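Probable LacI-family transcriptional regulator (Corynebacterium glutamicum ATCC 13032, PDB 3BIL) probably binds cis-regulatory DNA as a transcription factor of the LacI family, its core having the fold of periplasmic binding proteins. Local coordinates at residues P170-A175 and R200-D205; A164-Q169 and I292-E297. All coordinates share one frame; numbering follows the deposited sequence.

Contact 1. Residues P170-A175 and R200-D205; sequences PGIAAA and RERLED
Ile172 of helix 169-181 reaches Arg202 and Asp205 of helix 197-212, and almost everything that joins the two segments passes through this one side chain. Its CB sets out toward the other helix and forks at once. The CG2 branch, anti to the backbone N, rests on the backbone of Asp205, with CG2 3.9 Å from the carbonyl C of Asp205. The other branch runs through CG1 and, with chi2 at 164°, stretches on to CD1. This methyl lies against the facing surface of helix 197-212, touching residues about one turn apart: Ile172 CD1 lies 3.8 Å from Arg202 O, much the same from Arg202 CB, and 4.0 Å from Asp205 CB. Both helices belong to the half of the periplasmic-binding-protein fold whose sheet includes strands 187-190, 244-247 and 272-276, and Phe246 of strand 244-247 packs against Ile172 as well. The side chains of Ile172 and Arg202 cross at about a right angle, and Ile172 CD1 also touches Arg202 CG at 4.1 Å. From there the arginine chain runs extended to NE and leads away from the isoleucine; its NH1 is hydrogen-bonded to Gly248 O, which anchors the guanidinium beyond the apolar patch.

Contact 2. Residues A164-Q169 and I292-E297; sequences ATSNPQ and IDQNVE
Ser166 and Gln294 meet through one hydrogen bond, from Ser166 OG to Gln294 OE1 at 2.9 Å, where the strand 163-167 passes the loop between strand 291-293 and helix 296-308. The close part of the contact is small and buried. A chi1 of 78° tucks OG back over its own main chain, turned to Gln294, and the hydroxyl comes to the amide oxygen at a C=O...donor angle of 115°, tilted 27° from the carbonyl plane. Beside the bond, Ser166 CB lies 4.0 Å from Gln294 CG, so methylene packing accompanies the polar pair. The looser flanks are occupied by local structure: partly exposed Asn167 accepts from Gln169 N through OD1 at 2.9 Å, a capping bond at the start of helix 169-181, while on the other segment Asn295 is the N-cap of helix 296-308. The two segments are crossover connections of the periplasmic-binding-protein fold, passing between its two lobes. The amide of Gln294 is used at both ends: the OE1 bond ties the two crossovers together, and NE2 reaches Asp277 OD1, in the loop after strand 272-276, through a weak bond, which is consistent with a preferred amide orientation, OE1 toward the serine.

The centres of contacts 1 and 2 lie about 11 Å apart, and in sequence both segments of contact 1 fall between the two segments of contact 2. Strand 163-167 runs almost directly into helix 169-181, so the 164-169 crossover of contact 2 delivers the chain to the first helix of contact 1. They also touch in space: Pro168 packs against Glu201 and Asp205, and Arg202 NH2 comes within 3.4 Å of Gln294 OE1, a packing contact. Contact 1 thus joins two helices within one lobe, whereas contact 2 lies in the hinge region between lobes. Helix 197-212 packs against this region, consistent with the lobe and hinge arrangement of LacI-family regulators.

Contact 1. Residues P170-A175 and R200-D205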
loop_
_atom_site.group_PDB
_atom_site.type_symbol
_atom_site.label_atom_id
_atom_site.label_comp_id
_atom_site.label_asym_id
_atom_site.label_seq_id
_atom_site.Cartn_x
_atom_site.Cartn_y
_atom_site.Cartn_z
ATOM N N PRO A 170 -6.434 23.589 7.774
ATOM C CA PRO A 170 -5.830 24.341 6.666
ATOM C C PRO A 170 -6.006 23.753 5.280
ATOM O O PRO A 170 -6.359 24.480 4.362
ATOM C CB PRO A 170 -4.355 24.419 7.063
ATOM C CG PRO A 170 -4.372 24.290 8.580
ATOM C CD PRO A 170 -5.442 23.283 8.834
ATOM N N GLY A 171 -5.801 22.447 5.111
ATOM C CA GLY A 171 -6.076 21.760 3.820
ATOM C C GLY A 171 -7.552 21.729 3.427
ATOM O O GLY A 171 -7.924 22.044 2.257
ATOM N N ILE A 172 -8.412 21.393 4.395
ATOM C CA ILE A 172 -9.861 21.347 4.137
ATOM C C ILE A 172 -10.406 22.732 3.741
ATOM O O ILE A 172 -11.104 22.896 2.672
ATOM C CB ILE A 172 -10.616 20.698 5.274
ATOM C CG1 ILE A 172 -10.168 19.237 5.416
ATOM C CG2 ILE A 172 -12.101 20.731 5.000
ATOM C CD1 ILE A 172 -10.543 18.546 6.745
ATOM N N ALA A 173 -10.023 23.743 4.525
ATOM C CA ALA A 173 -10.407 25.133 4.189
ATOM C C ALA A 173 -9.942 25.542 2.806
ATOM O O ALA A 173 -10.716 26.145 2.059
ATOM C CB ALA A 173 -9.880 26.071 5.191
ATOM N N ALA A 174 -8.706 25.188 2.410
ATOM C CA ALA A 174 -8.284 25.558 1.049
ATOM C C ALA A 174 -8.958 24.795 -0.052
ATOM O O ALA A 174 -9.285 25.362 -1.135
ATOM C CB ALA A 174 -6.804 25.487 0.900
ATOM N N ALA A 175 -9.175 23.506 0.177
ATOM C CA ALA A 175 -9.956 22.745 -0.796
ATOM C C ALA A 175 -11.356 23.317 -0.930
ATOM O O ALA A 175 -11.821 23.510 -2.057
ATOM C CB ALA A 175 -10.005 21.300 -0.450
ATOM N N ARG A 200 -14.333 12.702 12.688
ATOM C CA ARG A 200 -15.166 13.833 13.129
ATOM C C ARG A 200 -14.453 15.164 13.003
ATOM O O ARG A 200 -15.023 16.100 12.447
ATOM C CB ARG A 200 -15.829 13.635 14.514
ATOM C CG ARG A 200 -14.933 13.088 15.601
ATOM C CD ARG A 200 -15.712 12.722 16.865
ATOM N NE ARG A 200 -15.480 11.321 17.203
ATOM C CZ ARG A 200 -14.499 10.870 17.994
ATOM N NH1 ARG A 200 -13.637 11.689 18.586
ATOM N NH2 ARG A 200 -14.398 9.575 18.208
ATOM N N GLU A 201 -13.210 15.253 13.476
ATOM C CA GLU A 201 -12.381 16.429 13.209
ATOM C C GLU A 201 -12.589 16.981 11.778
ATOM O O GLU A 201 -12.893 18.161 11.600
ATOM C CB GLU A 201 -10.923 16.082 13.431
ATOM C CG GLU A 201 -10.244 16.771 14.597
ATOM C CD GLU A 201 -9.252 17.840 14.153
ATOM O OE1 GLU A 201 -8.036 17.673 14.418
ATOM O OE2 GLU A 201 -9.695 18.842 13.530
ATOM N N ARG A 202 -12.455 16.113 10.776
ATOM C CA ARG A 202 -12.483 16.516 9.378
ATOM C C ARG A 202 -13.868 16.825 8.898
ATOM O O ARG A 202 -14.028 17.598 7.933
ATOM C CB ARG A 202 -11.889 15.416 8.488
ATOM C CG ARG A 202 -10.467 15.044 8.901
ATOM C CD ARG A 202 -9.859 14.088 7.934
ATOM N NE ARG A 202 -8.581 13.658 8.440
ATOM C CZ ARG A 202 -7.929 12.609 7.964
ATOM N NH1 ARG A 202 -8.483 11.891 7.006
ATOM N NH2 ARG A 202 -6.754 12.259 8.464
ATOM N N LEU A 203 -14.877 16.203 9.516
ATOM C CA LEU A 203 -16.238 16.556 9.128
ATOM C C LEU A 203 -16.671 17.889 9.791
ATOM O O LEU A 203 -17.302 18.724 9.125
ATOM C CB LEU A 203 -17.220 15.399 9.333
ATOM C CG LEU A 203 -18.704 15.761 9.362
ATOM C CD1 LEU A 203 -19.296 15.883 7.944
ATOM C CD2 LEU A 203 -19.454 14.720 10.219
ATOM N N GLU A 204 -16.301 18.123 11.059
ATOM C CA GLU A 204 -16.451 19.487 11.642
ATOM C C GLU A 204 -15.847 20.541 10.676
ATOM O O GLU A 204 -16.568 21.465 10.244
ATOM C CB GLU A 204 -15.807 19.664 13.036
ATOM C CG GLU A 204 -16.200 18.679 14.156
ATOM C CD GLU A 204 -15.325 18.828 15.452
ATOM O OE1 GLU A 204 -15.349 17.896 16.305
ATOM O OE2 GLU A 204 -14.615 19.863 15.624
ATOM N N ASP A 205 -14.560 20.362 10.307
ATOM C CA ASP A 205 -13.806 21.326 9.476
ATOM C C ASP A 205 -14.368 21.552 8.088
ATOM O O ASP A 205 -14.375 22.654 7.551
ATOM C CB ASP A 205 -12.353 20.899 9.368
ATOM C CG ASP A 205 -11.669 20.842 10.720
ATOM O OD1 ASP A 205 -10.634 20.158 10.855
ATOM O OD2 ASP A 205 -12.162 21.483 11.665
#

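Contact 2. Residues A164-Q169 and I292-E297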
loop_
_atom_site.group_PDB
_atom_site.type_symbol
_atom_site.label_atom_id
_atom_site.label_comp_id
_atom_site.label_asym_id
_atom_site.label_seq_id
_atom_site.Cartn_x
_atom_site.Cartn_y
_atom_site.Cartn_z
ATOM N N ALA A 164 0.983 13.142 18.489
ATOM C CA ALA A 164 1.346 13.913 17.310
ATOM C C ALA A 164 0.330 13.586 16.223
ATOM O O ALA A 164 0.251 12.438 15.783
ATOM C CB ALA A 164 2.766 13.577 16.843
ATOM N N THR A 165 -0.444 14.593 15.808
ATOM C CA THR A 165 -1.527 14.408 14.860
ATOM C C THR A 165 -1.441 15.471 13.786
ATOM O O THR A 165 -0.728 16.455 13.965
ATOM C CB THR A 165 -2.920 14.512 15.528
ATOM O OG1 THR A 165 -3.043 15.759 16.222
ATOM C CG2 THR A 165 -3.157 13.348 16.483
ATOM N N SER A 166 -2.137 15.272 12.665
ATOM C CA SER A 166 -2.182 16.286 11.625
ATOM C C SER A 166 -3.357 17.217 11.862
ATOM O O SER A 166 -4.413 16.769 12.290
ATOM C CB SER A 166 -2.277 15.655 10.240
ATOM O OG SER A 166 -3.604 15.225 9.973
ATOM N N ASN A 167 -3.162 18.513 11.633
ATOM C CA ASN A 167 -4.272 19.467 11.710
ATOM C C ASN A 167 -4.954 19.599 10.370
ATOM O O ASN A 167 -4.362 20.125 9.419
ATOM C CB ASN A 167 -3.845 20.848 12.219
ATOM C CG ASN A 167 -4.973 21.889 12.112
ATOM O OD1 ASN A 167 -6.138 21.569 11.838
ATOM N ND2 ASN A 167 -4.616 23.136 12.314
ATOM N N PRO A 168 -6.211 19.134 10.285
ATOM C CA PRO A 168 -6.856 19.038 8.962
ATOM C C PRO A 168 -7.477 20.311 8.459
ATOM O O PRO A 168 -7.837 20.402 7.267
ATOM C CB PRO A 168 -7.924 17.953 9.164
ATOM C CG PRO A 168 -8.055 17.755 10.688
ATOM C CD PRO A 168 -7.068 18.641 11.383
ATOM N N GLN A 169 -7.592 21.317 9.324
ATOM C CA GLN A 169 -8.358 22.528 8.969
ATOM C C GLN A 169 -7.766 23.345 7.775
ATOM O O GLN A 169 -8.519 23.779 6.874
ATOM C CB GLN A 169 -8.576 23.374 10.218
ATOM C CG GLN A 169 -9.521 24.577 10.096
ATOM C CD GLN A 169 -8.945 25.739 9.300
ATOM O OE1 GLN A 169 -7.757 26.088 9.414
ATOM N NE2 GLN A 169 -9.796 26.353 8.475
ATOM N N ILE A 292 -5.353 16.371 -0.420
ATOM C CA ILE A 292 -4.922 16.957 0.805
ATOM C C ILE A 292 -3.799 16.111 1.358
ATOM O O ILE A 292 -3.962 14.936 1.634
ATOM C CB ILE A 292 -6.110 17.144 1.772
ATOM C CG1 ILE A 292 -7.025 18.254 1.217
ATOM C CG2 ILE A 292 -5.615 17.510 3.174
ATOM C CD1 ILE A 292 -8.313 18.431 2.010
ATOM N N ASP A 293 -2.626 16.706 1.463
ATOM C CA ASP A 293 -1.484 15.981 1.950
ATOM C C ASP A 293 -1.374 16.207 3.457
ATOM O O ASP A 293 -1.583 17.301 3.953
ATOM C CB ASP A 293 -0.223 16.415 1.178
ATOM C CG ASP A 293 1.095 15.949 1.835
ATOM O OD1 ASP A 293 1.090 15.064 2.700
ATOM O OD2 ASP A 293 2.161 16.471 1.487
ATOM N N GLN A 294 -1.055 15.161 4.182
ATOM C CA GLN A 294 -0.928 15.236 5.609
ATOM C C GLN A 294 0.484 15.189 6.082
ATOM O O GLN A 294 0.732 15.221 7.297
ATOM C CB GLN A 294 -1.579 14.026 6.201
ATOM C CG GLN A 294 -2.972 14.250 6.562
ATOM C CD GLN A 294 -3.486 13.018 7.138
ATOM O OE1 GLN A 294 -3.445 12.837 8.357
ATOM N NE2 GLN A 294 -3.883 12.089 6.271
ATOM N N ASN A 295 1.406 15.050 5.144
ATOM C CA ASN A 295 2.809 15.097 5.450
ATOM C C ASN A 295 3.243 14.020 6.448
ATOM O O ASN A 295 3.771 14.330 7.518
ATOM C CB ASN A 295 3.182 16.504 5.935
ATOM C CG ASN A 295 4.535 16.923 5.442
ATOM O OD1 ASN A 295 5.573 16.492 5.973
ATOM N ND2 ASN A 295 4.542 17.723 4.368
ATOM N N VAL A 296 3.045 12.761 6.058
ATOM C CA VAL A 296 3.307 11.587 6.898
ATOM C C VAL A 296 4.706 11.579 7.442
ATOM O O VAL A 296 4.911 11.136 8.570
ATOM C CB VAL A 296 3.199 10.250 6.129
ATOM C CG1 VAL A 296 2.456 9.253 6.956
ATOM C CG2 VAL A 296 2.537 10.440 4.807
ATOM N N GLU A 297 5.659 12.028 6.621
ATOM C CA GLU A 297 7.096 12.001 6.968
ATOM C C GLU A 297 7.398 12.814 8.239
ATOM O O GLU A 297 8.102 12.353 9.144
ATOM C CB GLU A 297 7.963 12.449 5.766
ATOM C CG GLU A 297 9.495 12.275 5.953
ATOM C CD GLU A 297 10.327 12.239 4.629
ATOM O OE1 GLU A 297 11.587 12.191 4.719
ATOM O OE2 GLU A 297 9.739 12.260 3.513
#